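Local atomic coordinates of phenolpthiocerol synthesis type-I polyketide synthase ppsA (PDB entry 7AKC), a protein that probably helps build the phthiocerol lipid core by adding malonyl or methylmalonyl units to long acyl chains, this piece being its acyltransferase domain. Residues F25-R30 with G89-L94; L172-Y175 with T181-A184; P105-G110 with G283-F288; M113-A118 with A257-T262; G185-I190 with A204-I209. One frame throughout, in Å; residues are numbered along the deposited sequence. Where two conformers were deposited one is given.

Contact 1: residues F25-R30 with G89-L94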
# COMPACT_ATOMS: atom_id res chain seq x y z
N PHE A 25 10.67 -1.28 -7.71
CA PHE A 25 10.03 0.03 -7.56
C PHE A 25 8.86 -0.18 -6.64
O PHE A 25 8.07 -1.08 -6.86
CB PHE A 25 9.58 0.59 -8.92
CG PHE A 25 10.68 1.26 -9.75
CD1 PHE A 25 12.02 0.99 -9.50
CD2 PHE A 25 10.36 2.17 -10.75
CE1 PHE A 25 13.02 1.59 -10.28
CE2 PHE A 25 11.37 2.79 -11.50
CZ PHE A 25 12.69 2.50 -11.27
N VAL A 26 8.77 0.64 -5.60
CA VAL A 26 7.73 0.53 -4.59
C VAL A 26 6.77 1.73 -4.70
O VAL A 26 7.22 2.87 -4.68
CB VAL A 26 8.31 0.39 -3.17
CG1 VAL A 26 7.17 0.26 -2.15
CG2 VAL A 26 9.26 -0.82 -3.08
N TYR A 27 5.47 1.45 -4.84
CA TYR A 27 4.45 2.48 -4.99
C TYR A 27 3.63 2.57 -3.74
O TYR A 27 2.92 1.62 -3.41
CB TYR A 27 3.58 2.17 -6.21
CG TYR A 27 4.41 2.23 -7.47
CD1 TYR A 27 4.60 3.43 -8.15
CD2 TYR A 27 5.10 1.11 -7.92
CE1 TYR A 27 5.40 3.50 -9.28
CE2 TYR A 27 5.97 1.19 -9.01
CZ TYR A 27 6.10 2.38 -9.70
OH TYR A 27 6.91 2.45 -10.80
N SER A 28 3.71 3.69 -3.02
CA SER A 28 2.96 3.83 -1.77
C SER A 28 1.48 4.14 -2.05
O SER A 28 1.16 4.64 -3.13
CB SER A 28 3.59 4.91 -0.90
OG SER A 28 3.38 6.20 -1.43
N GLY A 29 0.62 3.89 -1.06
CA GLY A 29 -0.82 4.12 -1.17
C GLY A 29 -1.24 5.57 -1.03
O GLY A 29 -1.94 6.11 -1.89
N ARG A 30 -0.84 6.20 0.07
CA ARG A 30 -1.18 7.61 0.29
C ARG A 30 0.11 8.32 0.67
O ARG A 30 0.35 8.59 1.84
CB ARG A 30 -2.29 7.79 1.36
CG ARG A 30 -3.14 9.08 1.23
CD ARG A 30 -2.33 10.32 1.55
NE ARG A 30 -3.11 11.55 1.70
CZ ARG A 30 -2.56 12.76 1.84
NH1 ARG A 30 -1.24 12.90 1.83
NH2 ARG A 30 -3.33 13.83 1.97
N GLY A 89 -0.62 10.00 -10.99
CA GLY A 89 -0.05 10.77 -12.10
C GLY A 89 1.43 10.99 -11.88
O GLY A 89 2.25 10.67 -12.73
N MET A 90 1.77 11.41 -10.66
CA MET A 90 3.13 11.65 -10.21
C MET A 90 3.94 10.35 -10.18
O MET A 90 5.09 10.36 -10.58
CB MET A 90 3.10 12.30 -8.81
CG MET A 90 4.43 12.74 -8.32
SD MET A 90 4.88 14.40 -8.89
CE MET A 90 6.44 14.53 -8.11
N GLN A 91 3.32 9.23 -9.77
CA GLN A 91 3.99 7.92 -9.74
C GLN A 91 4.37 7.46 -11.17
O GLN A 91 5.52 7.10 -11.41
CB GLN A 91 3.13 6.87 -9.02
CG GLN A 91 3.11 7.03 -7.49
CD GLN A 91 2.02 6.20 -6.85
OE1 GLN A 91 0.98 5.95 -7.45
NE2 GLN A 91 2.23 5.72 -5.63
N LEU A 92 3.42 7.55 -12.11
CA LEU A 92 3.65 7.15 -13.50
C LEU A 92 4.68 8.05 -14.19
O LEU A 92 5.49 7.54 -14.97
CB LEU A 92 2.34 7.14 -14.30
CG LEU A 92 1.27 6.13 -13.84
CD1 LEU A 92 0.08 6.17 -14.77
CD2 LEU A 92 1.84 4.69 -13.76
N ALA A 93 4.68 9.36 -13.89
CA ALA A 93 5.65 10.26 -14.51
C ALA A 93 7.05 10.14 -13.89
O ALA A 93 8.05 10.24 -14.63
CB ALA A 93 5.16 11.70 -14.50
N LEU A 94 7.13 9.91 -12.57
CA LEU A 94 8.43 9.73 -11.91
C LEU A 94 9.04 8.41 -12.36
O LEU A 94 10.25 8.37 -12.59
CB LEU A 94 8.34 9.75 -10.38
CG LEU A 94 8.09 11.09 -9.70
CD1 LEU A 94 7.80 10.89 -8.21
CD2 LEU A 94 9.23 12.05 -9.92
O HOH W 1 4.60 6.15 -4.31

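Contact 2: residues L172-Y175 with T181-A184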
# COMPACT_ATOMS: atom_id res chain seq x y z
N LEU A 172 -6.45 -5.05 11.59
CA LEU A 172 -5.06 -4.85 11.24
C LEU A 172 -5.11 -4.44 9.76
O LEU A 172 -5.68 -5.15 8.93
CB LEU A 172 -4.30 -6.17 11.44
CG LEU A 172 -2.80 -6.07 11.32
CD1 LEU A 172 -2.09 -7.23 12.09
CD2 LEU A 172 -2.35 -6.12 9.88
N GLY A 173 -4.64 -3.24 9.48
CA GLY A 173 -4.69 -2.66 8.15
C GLY A 173 -3.42 -2.89 7.33
O GLY A 173 -3.52 -3.11 6.12
N ILE A 174 -2.24 -2.70 7.94
CA ILE A 174 -0.97 -2.85 7.17
C ILE A 174 0.10 -3.51 8.00
O ILE A 174 0.31 -3.16 9.16
CB ILE A 174 -0.42 -1.48 6.66
CG1 ILE A 174 -1.49 -0.64 5.94
CG2 ILE A 174 0.87 -1.62 5.77
CD1 ILE A 174 -0.98 0.83 5.54
N TYR A 175 0.76 -4.55 7.38
CA TYR A 175 1.90 -5.19 8.02
C TYR A 175 3.12 -4.38 7.55
O TYR A 175 3.60 -4.60 6.42
CB TYR A 175 2.06 -6.67 7.61
CG TYR A 175 0.93 -7.57 8.02
CD1 TYR A 175 -0.18 -7.75 7.20
CD2 TYR A 175 1.01 -8.33 9.19
CE1 TYR A 175 -1.19 -8.65 7.54
CE2 TYR A 175 0.01 -9.23 9.54
CZ TYR A 175 -1.08 -9.40 8.70
OH TYR A 175 -2.08 -10.25 9.08
N THR A 181 2.98 -2.03 13.09
CA THR A 181 1.75 -2.50 12.47
C THR A 181 0.74 -1.37 12.44
O THR A 181 0.64 -0.62 13.42
CB THR A 181 1.21 -3.67 13.36
OG1 THR A 181 2.25 -4.66 13.50
CG2 THR A 181 -0.00 -4.36 12.72
N VAL A 182 0.02 -1.20 11.34
CA VAL A 182 -1.00 -0.16 11.23
C VAL A 182 -2.37 -0.76 11.43
O VAL A 182 -2.67 -1.81 10.83
CB VAL A 182 -0.91 0.52 9.85
CG1 VAL A 182 -2.01 1.57 9.68
CG2 VAL A 182 0.48 1.13 9.64
N ILE A 183 -3.20 -0.15 12.28
CA ILE A 183 -4.59 -0.56 12.47
C ILE A 183 -5.52 0.48 11.76
O ILE A 183 -5.12 1.61 11.55
CB ILE A 183 -4.98 -0.68 13.93
CG1 ILE A 183 -4.74 0.66 14.69
CG2 ILE A 183 -4.13 -1.83 14.56
CD1 ILE A 183 -5.29 0.62 16.11
N ALA A 184 -6.74 0.08 11.43
CA ALA A 184 -7.66 0.93 10.71
C ALA A 184 -9.08 0.68 11.20
O ALA A 184 -9.45 -0.46 11.45
CB ALA A 184 -7.55 0.67 9.20

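Contact 3: residues P105-G110 with G283-F288. With NA (sodium ion), chain C.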
# COMPACT_ATOMS: atom_id res chain seq x y z
N PRO A 105 12.71 -0.92 -13.30
CA PRO A 105 12.40 -1.98 -12.33
C PRO A 105 12.35 -3.37 -12.92
O PRO A 105 11.84 -3.60 -14.02
CB PRO A 105 11.01 -1.59 -11.81
CG PRO A 105 10.38 -0.87 -12.93
CD PRO A 105 11.50 -0.20 -13.73
N ASP A 106 12.94 -4.31 -12.21
CA ASP A 106 12.84 -5.72 -12.53
C ASP A 106 11.59 -6.33 -11.84
O ASP A 106 11.16 -7.43 -12.19
CB ASP A 106 14.10 -6.44 -12.06
CG ASP A 106 15.34 -5.84 -12.69
OD1 ASP A 106 15.50 -5.98 -13.93
OD2 ASP A 106 16.15 -5.22 -11.96
N LEU A 107 11.01 -5.60 -10.88
CA LEU A 107 9.89 -6.04 -10.07
C LEU A 107 9.24 -4.80 -9.46
O LEU A 107 9.90 -3.78 -9.21
CB LEU A 107 10.42 -6.92 -8.95
CG LEU A 107 9.38 -7.65 -8.12
CD1 LEU A 107 9.17 -9.05 -8.64
CD2 LEU A 107 9.79 -7.71 -6.66
N VAL A 108 7.93 -4.86 -9.30
CA VAL A 108 7.21 -3.76 -8.64
C VAL A 108 6.42 -4.28 -7.44
O VAL A 108 5.95 -5.41 -7.44
CB VAL A 108 6.35 -2.92 -9.62
CG1 VAL A 108 7.20 -2.30 -10.72
CG2 VAL A 108 5.22 -3.75 -10.20
N ILE A 109 6.25 -3.42 -6.41
CA ILE A 109 5.44 -3.73 -5.25
C ILE A 109 4.62 -2.49 -4.97
O ILE A 109 5.16 -1.40 -4.86
CB ILE A 109 6.29 -4.13 -4.02
CG1 ILE A 109 7.07 -5.45 -4.30
CG2 ILE A 109 5.42 -4.26 -2.80
CD1 ILE A 109 8.06 -5.87 -3.21
N GLY A 110 3.32 -2.66 -4.91
CA GLY A 110 2.41 -1.57 -4.60
C GLY A 110 1.86 -1.79 -3.21
O GLY A 110 1.39 -2.87 -2.89
N GLY A 283 14.22 -15.45 -6.97
CA GLY A 283 15.21 -14.44 -7.27
C GLY A 283 15.24 -13.35 -6.22
O GLY A 283 14.18 -12.83 -5.81
N ALA A 284 16.43 -12.96 -5.80
CA ALA A 284 16.58 -11.89 -4.81
C ALA A 284 16.86 -10.54 -5.46
O ALA A 284 17.57 -10.45 -6.47
CB ALA A 284 17.66 -12.23 -3.80
N TYR A 285 16.26 -9.49 -4.88
CA TYR A 285 16.43 -8.11 -5.32
C TYR A 285 17.07 -7.34 -4.18
O TYR A 285 16.66 -7.52 -3.03
CB TYR A 285 15.07 -7.48 -5.70
CG TYR A 285 14.34 -8.27 -6.76
CD1 TYR A 285 13.59 -9.39 -6.42
CD2 TYR A 285 14.40 -7.91 -8.09
CE1 TYR A 285 12.98 -10.16 -7.39
CE2 TYR A 285 13.76 -8.66 -9.07
CZ TYR A 285 13.05 -9.79 -8.71
OH TYR A 285 12.40 -10.55 -9.65
N HIS A 286 18.04 -6.45 -4.49
CA HIS A 286 18.76 -5.76 -3.43
C HIS A 286 18.59 -4.24 -3.41
O HIS A 286 19.04 -3.63 -2.45
CB HIS A 286 20.25 -6.15 -3.45
CG HIS A 286 20.45 -7.60 -3.10
ND1 HIS A 286 20.76 -8.00 -1.81
CD2 HIS A 286 20.30 -8.71 -3.87
CE1 HIS A 286 20.80 -9.33 -1.83
NE2 HIS A 286 20.52 -9.80 -3.05
N THR A 287 17.93 -3.63 -4.42
CA THR A 287 17.71 -2.18 -4.40
C THR A 287 16.23 -1.91 -4.44
O THR A 287 15.54 -2.46 -5.29
CB THR A 287 18.39 -1.48 -5.58
OG1 THR A 287 19.78 -1.74 -5.54
CG2 THR A 287 18.13 0.04 -5.56
N PHE A 288 15.73 -1.12 -3.49
CA PHE A 288 14.32 -0.80 -3.42
C PHE A 288 14.19 0.70 -3.55
O PHE A 288 14.85 1.44 -2.82
CB PHE A 288 13.72 -1.28 -2.09
CG PHE A 288 13.65 -2.79 -2.02
CD1 PHE A 288 14.78 -3.55 -1.74
CD2 PHE A 288 12.44 -3.46 -2.19
CE1 PHE A 288 14.72 -4.94 -1.74
CE2 PHE A 288 12.38 -4.85 -2.12
CZ PHE A 288 13.52 -5.58 -1.89
NA NA C . 12.79 -13.15 -3.98
O HOH W 2 10.92 -12.36 -5.37

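Contact 4: residues M113-A118 with A257-T262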
# COMPACT_ATOMS: atom_id res chain seq x y z
N MET A 113 -3.38 1.51 -1.78
CA MET A 113 -3.88 2.09 -3.02
C MET A 113 -2.80 2.19 -4.13
O MET A 113 -3.13 2.29 -5.30
CB MET A 113 -4.54 3.45 -2.74
CG MET A 113 -5.52 3.43 -1.57
SD MET A 113 -7.09 2.63 -1.97
CE MET A 113 -6.80 0.92 -1.26
N GLY A 114 -1.53 2.06 -3.76
CA GLY A 114 -0.39 2.09 -4.67
C GLY A 114 -0.29 0.89 -5.59
O GLY A 114 0.47 0.92 -6.56
N GLU A 115 -1.01 -0.21 -5.27
CA GLU A 115 -0.98 -1.42 -6.11
C GLU A 115 -1.59 -1.15 -7.50
O GLU A 115 -1.20 -1.80 -8.46
CB GLU A 115 -1.67 -2.61 -5.40
CG GLU A 115 -1.59 -3.89 -6.21
CD GLU A 115 -1.58 -5.11 -5.31
OE1 GLU A 115 -2.49 -5.95 -5.45
OE2 GLU A 115 -0.65 -5.24 -4.48
N VAL A 116 -2.48 -0.14 -7.64
CA VAL A 116 -2.99 0.22 -8.98
C VAL A 116 -1.83 0.69 -9.85
O VAL A 116 -1.65 0.17 -10.97
CB VAL A 116 -4.12 1.28 -8.94
CG1 VAL A 116 -4.42 1.79 -10.35
CG2 VAL A 116 -5.37 0.70 -8.31
N ALA A 117 -1.02 1.64 -9.34
CA ALA A 117 0.10 2.16 -10.14
C ALA A 117 1.13 1.10 -10.45
O ALA A 117 1.70 1.10 -11.55
CB ALA A 117 0.74 3.34 -9.43
N ALA A 118 1.37 0.19 -9.49
CA ALA A 118 2.31 -0.91 -9.66
C ALA A 118 1.78 -1.85 -10.73
O ALA A 118 2.55 -2.27 -11.59
CB ALA A 118 2.51 -1.67 -8.34
N ALA A 257 -11.68 -6.58 -11.47
CA ALA A 257 -12.62 -5.94 -10.54
C ALA A 257 -12.60 -6.61 -9.16
O ALA A 257 -12.54 -5.90 -8.15
CB ALA A 257 -14.03 -5.97 -11.11
N GLU A 258 -12.62 -7.96 -9.11
CA GLU A 258 -12.58 -8.73 -7.88
C GLU A 258 -11.30 -8.44 -7.12
O GLU A 258 -11.37 -8.20 -5.91
CB GLU A 258 -12.75 -10.25 -8.14
CG GLU A 258 -12.93 -11.04 -6.85
CD GLU A 258 -14.09 -10.60 -5.97
OE1 GLU A 258 -15.24 -10.99 -6.27
OE2 GLU A 258 -13.85 -9.88 -4.97
N HIS A 259 -10.15 -8.40 -7.83
CA HIS A 259 -8.87 -8.04 -7.22
C HIS A 259 -8.93 -6.63 -6.57
O HIS A 259 -8.48 -6.50 -5.44
CB HIS A 259 -7.71 -8.08 -8.22
CG HIS A 259 -6.40 -7.78 -7.57
ND1 HIS A 259 -5.72 -8.73 -6.83
CD2 HIS A 259 -5.71 -6.61 -7.51
CE1 HIS A 259 -4.64 -8.12 -6.37
NE2 HIS A 259 -4.59 -6.85 -6.76
N TRP A 260 -9.44 -5.60 -7.28
CA TRP A 260 -9.48 -4.25 -6.69
C TRP A 260 -10.48 -4.11 -5.54
O TRP A 260 -10.16 -3.46 -4.53
CB TRP A 260 -9.67 -3.17 -7.78
CG TRP A 260 -8.59 -3.26 -8.82
CD1 TRP A 260 -8.73 -3.62 -10.14
CD2 TRP A 260 -7.17 -3.14 -8.59
NE1 TRP A 260 -7.49 -3.70 -10.74
CE2 TRP A 260 -6.52 -3.41 -9.81
CE3 TRP A 260 -6.39 -2.87 -7.45
CZ2 TRP A 260 -5.13 -3.43 -9.92
CZ3 TRP A 260 -5.02 -2.85 -7.58
CH2 TRP A 260 -4.41 -3.14 -8.80
N ALA A 261 -11.62 -4.82 -5.61
CA ALA A 261 -12.59 -4.86 -4.50
C ALA A 261 -11.97 -5.55 -3.28
O ALA A 261 -12.15 -5.10 -2.14
CB ALA A 261 -13.85 -5.61 -4.92
N THR A 262 -11.19 -6.61 -3.51
CA THR A 262 -10.54 -7.34 -2.43
C THR A 262 -9.40 -6.55 -1.82
O THR A 262 -9.25 -6.50 -0.60
CB THR A 262 -10.08 -8.71 -2.94
OG1 THR A 262 -11.22 -9.50 -3.26
CG2 THR A 262 -9.18 -9.44 -1.94

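Contact 5: residues G185-I190 with A204-I209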
# COMPACT_ATOMS: atom_id res chain seq x y z
N GLY A 185 -9.86 1.74 11.25
CA GLY A 185 -11.24 1.66 11.71
C GLY A 185 -11.80 3.04 12.01
O GLY A 185 -11.19 4.06 11.68
N PRO A 186 -12.97 3.10 12.66
CA PRO A 186 -13.57 4.40 12.98
C PRO A 186 -12.59 5.33 13.74
O PRO A 186 -11.92 4.85 14.68
CB PRO A 186 -14.81 4.04 13.82
CG PRO A 186 -15.17 2.64 13.35
CD PRO A 186 -13.80 1.97 13.14
N THR A 187 -12.46 6.60 13.33
CA THR A 187 -11.46 7.49 13.92
C THR A 187 -11.50 7.54 15.47
O THR A 187 -10.45 7.47 16.09
CB THR A 187 -11.50 8.91 13.33
OG1 THR A 187 -10.28 9.52 13.64
CG2 THR A 187 -12.62 9.79 13.88
N GLU A 188 -12.70 7.58 16.06
CA GLU A 188 -12.82 7.64 17.51
C GLU A 188 -12.34 6.37 18.20
O GLU A 188 -11.76 6.46 19.31
CB GLU A 188 -14.25 8.01 17.94
CG GLU A 188 -15.31 6.99 17.60
CD GLU A 188 -15.86 7.02 16.18
OE1 GLU A 188 -15.32 7.77 15.33
OE2 GLU A 188 -16.82 6.26 15.92
N GLN A 189 -12.49 5.20 17.51
CA GLN A 189 -11.98 3.94 18.04
C GLN A 189 -10.45 3.88 17.93
O GLN A 189 -9.79 3.39 18.83
CB GLN A 189 -12.68 2.76 17.40
CG GLN A 189 -14.19 2.82 17.63
CD GLN A 189 -14.91 1.65 17.02
OE1 GLN A 189 -14.31 0.60 16.74
NE2 GLN A 189 -16.22 1.79 16.83
N ILE A 190 -9.90 4.39 16.82
CA ILE A 190 -8.46 4.51 16.62
C ILE A 190 -7.84 5.38 17.72
O ILE A 190 -6.86 4.98 18.35
CB ILE A 190 -8.15 5.05 15.22
CG1 ILE A 190 -8.55 4.01 14.12
CG2 ILE A 190 -6.67 5.49 15.10
CD1 ILE A 190 -7.91 2.58 14.22
N ALA A 204 2.48 4.72 19.78
CA ALA A 204 1.43 4.74 18.78
C ALA A 204 1.26 6.15 18.23
O ALA A 204 1.42 7.12 18.98
CB ALA A 204 0.13 4.31 19.42
N SER A 205 0.90 6.28 16.94
CA SER A 205 0.68 7.60 16.35
C SER A 205 -0.38 7.55 15.27
O SER A 205 -0.51 6.54 14.59
CB SER A 205 1.97 8.20 15.80
OG SER A 205 2.47 7.44 14.71
N ARG A 206 -1.14 8.64 15.12
CA ARG A 206 -2.17 8.72 14.09
C ARG A 206 -1.57 8.81 12.70
O ARG A 206 -0.57 9.51 12.50
CB ARG A 206 -3.05 9.98 14.31
CG ARG A 206 -4.22 9.66 15.19
CD ARG A 206 -5.28 10.71 15.13
NE ARG A 206 -5.96 10.69 13.83
CZ ARG A 206 -7.03 9.95 13.55
NH1 ARG A 206 -7.57 9.16 14.47
NH2 ARG A 206 -7.59 10.02 12.34
N VAL A 207 -2.19 8.15 11.75
CA VAL A 207 -1.80 8.25 10.35
C VAL A 207 -2.99 8.93 9.69
O VAL A 207 -4.03 8.29 9.54
CB VAL A 207 -1.50 6.86 9.73
CG1 VAL A 207 -1.27 6.99 8.23
CG2 VAL A 207 -0.28 6.22 10.40
N ASN A 208 -2.89 10.23 9.40
CA ASN A 208 -4.02 10.96 8.80
C ASN A 208 -4.21 10.59 7.33
O ASN A 208 -3.23 10.54 6.59
CB ASN A 208 -3.89 12.47 9.02
CG ASN A 208 -3.91 12.84 10.49
OD1 ASN A 208 -4.67 12.28 11.29
ND2 ASN A 208 -3.07 13.78 10.87
N ILE A 209 -5.46 10.28 6.92
CA ILE A 209 -5.81 9.82 5.57
C ILE A 209 -7.24 10.27 5.20
O ILE A 209 -8.09 10.34 6.07
CB ILE A 209 -5.69 8.25 5.52
CG1 ILE A 209 -5.78 7.73 4.09
CG2 ILE A 209 -6.70 7.56 6.46
CD1 ILE A 209 -5.03 6.33 3.86

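Contact 1: residues F25-R30 with G89-L94
Gln91 NE2 holds two partners at once: it donates to Ser28 O at 2.9 Å and to water 1 at 2.7 Å. The direct bond lies in the carbonyl plane on a lone pair of Ser28 O and close to the amide plane of Gln91, yet it is bent, with an N-H...O angle of 133°. Water 1 also accepts from Ser28 N (2.9 Å from the water oxygen), so both backbone polar groups of Ser28 are tied to a single amide. The glutamine gets there by leaving helix 79-100 as an extended chain, chi2 167°, which passes the ring of Tyr27 on its way to the strand end. Gln91 CB sits 3.8 Å from Tyr27 CD1, at the ring edge, and the amide stands almost perpendicular to the ring plane. The far end of the tyrosine is fixed separately: its OH bonds to Thr95 OG1, which bonds in turn to Gln91 O, while its ring also packs on Ala118 and Val121 of helix 115-121. A buried side-chain amide thus supplies the donor for Ser28 O, and a bridging water the acceptor for Ser28 N, just where strand 23-27 ends.

Contact 2: residues L172-Y175 with T181-A184
Val182 O accepts two backbone N-H groups from the neighbouring strand, Gly173 N at 2.8 Å and Ile174 N at 3.1 Å. Both donors are tilted from its carbonyl plane, the second more strongly but along a straighter bond. Val182 N repays the pairing by donating to Ile174 O at 2.9 Å, almost linearly (172°) and in the carbonyl plane. Two successive residues of strand 171-177 therefore stand opposite one residue of strand 180-184, and Leu172 pairs with Ile183 one step out of register. Beside these bonds Ile174 and Val182 lie flank to flank, pointing the same way, with their CB atoms 3.8 Å apart. Leu172 crosses Thr181 at about a right angle, CG to CG2 at 3.6 Å; Thr181 CG2 is placed for this by lying anti to its own N, while OG1, on another branch, bonds to Leu155 O. Leu172 CD2 lies over the centre of one face of the Tyr175 ring. On the sides turned away from each other, Val268 bonds the backbones of Gly173 and Tyr175, Leu153 that of Thr181 and Ala151 that of Ile183. A carbonyl oxygen shared by two successive N-H groups marks a classic beta bulge, here in an antiparallel hairpin.

Contact 3: residues P105-G110 with G283-F288
Leu107 and Tyr285 face each other with CA atoms 8.3 Å apart, too far for backbone pairing, because strand 23-27 runs between strands 107-110 and 287-290 in the parallel sheet. Side chains close the distance. Leu107 crosses the tyrosine at about a right angle and lays CB over one ring face in a CH-pi contact, 4.1 Å from the ring centroid. CB is displaced toward the rim, near Tyr285 CE2, while Leu107 CD1 reaches on to Tyr285 OH at 3.7 Å. Asp106 comes from another direction: its CB lies in the ring plane at the edge, 3.7 Å from Tyr285 CE2, and its OD2 accepts from Thr23 N instead. Val24 of the intervening strand touches Leu107 and Tyr285 alike, and Ala277 covers Leu107 from helix 270-278. Two residues before the tyrosine, Gly283 O in this structure binds a sodium ion at 2.3 Å, and water 2 binds it at 2.5 Å while lying at the ring edge of Tyr285. Ser276 O, Ser279 O and Ala281 O complete this site at the end of helix 270-278. Across strand 23-27, the leucine-tyrosine packing belongs to the parallel alpha/beta core of an acyltransferase of the patatin clan.

Contact 4: residues M113-A118 with A257-T262
Glu115 and His259 meet almost coplanar, the carboxylate and imidazole planes only 15° apart although the two side chains cross at about a right angle. His259 NE2 donates to Glu115 OE1 at 2.6 Å; the oxygen lies in the ring plane but is approached nearly along its C-O bond, and the N-H...O angle is 141°. Both side chains reach out with CG anti to the backbone N, chi1 -177° in each, and the glutamate stays extended beyond CG. Trp260, the next residue on helix 257-265, is turned quite differently: its indole plane stands steeply to the carboxylate, and its six-membered ring reaches across to helix 115-121. Val116 CG2 rests over one face in a CH-pi contact, 3.9 Å from the centroid of that ring, while His259 CD2 lies against the opposite face. At the rim, Trp260 CH2 approaches Glu115 O at 3.5 Å and CZ3 approaches Glu115 CG at 3.8 Å. Val133 of helix 127-141 touches both Val116 and Trp260. In the buried carboxylate OE1 is also bonded to Ser243 OG and Thr245 OG1, OE2 accepts from Thr244 N, and His259 ND1 is bonded to Tyr246 OH. This ties Glu115, directly after the probable GxSxG nucleophile elbow, to helix 257-265 and the loop after strand 240-242. Three partners at OE1 and one at OE2 fix the carboxylate's rotation, and both ring nitrogens hold the imidazole.

Contact 5: residues G185-I190 with A204-I209
The guanidinium of Arg206 meets Thr187 OG1 and Ile190 CG2 obliquely, while Asn208 OD1 lies in its plane at the edge. These groups join the beginning of helix 187-199 to strand 204-207 in a beta-alpha-beta crossover: the helix carries the chain from strand 180-184 past strand 148-153, giving the smaller antiparallel sheet the order and connections of a ferredoxin-like subdomain. Arg206 NH1 donates to Thr187 OG1 at 2.9 Å, but the bond is weak, with an N-H...O angle of 122°, and Thr187 has two deposited conformers, so the hydroxyl contact may not be permanent. In the conformer described, the hydroxyl extends anti to the threonine's own N, chi1 -161°, which turns it to the guanidinium; the two side chains cross at about a right angle. The stronger partner of NH1 is Asp191 OD1, one turn further along the helix, in a salt bridge. Ile190 adds a methyl, CG2 standing 3.8 Å from Arg206 NH1, and also touches Ala151 of the sheet and Val170, a residue of a sodium site. Pro186 is the N-cap, its O accepting Ile190 N at 3.0 Å. A bend at chi3 turns the guanidinium so that NE faces Asn208, and Arg206 NE donates to Asn208 OD1 at 3.3 Å, nearly straight at 171° and close to the guanidinium plane.

Contacts 1, 2 and 4 are buried; contacts 3 and 5 lie further out and are partly open. Contacts 1 and 3 share the large parallel sheet, joined by backbone bonding of Tyr27 and Phe25 with Ile109, and contact 4 packs against both, Ala117 on contact 1 and Ala118 on each. Contacts 2 and 5 belong to the smaller antiparallel sheet, their centres about 10 Å apart, and meet where Ile183 touches Ile190. The chemistry follows position: amide and water at a strand end in contact 1, backbone pairing in contact 2, a carboxylate between helices in contact 4, ring packing beside a cation in contact 3 and, in contact 5, an arginine only weakly bonded to the threonine across from it.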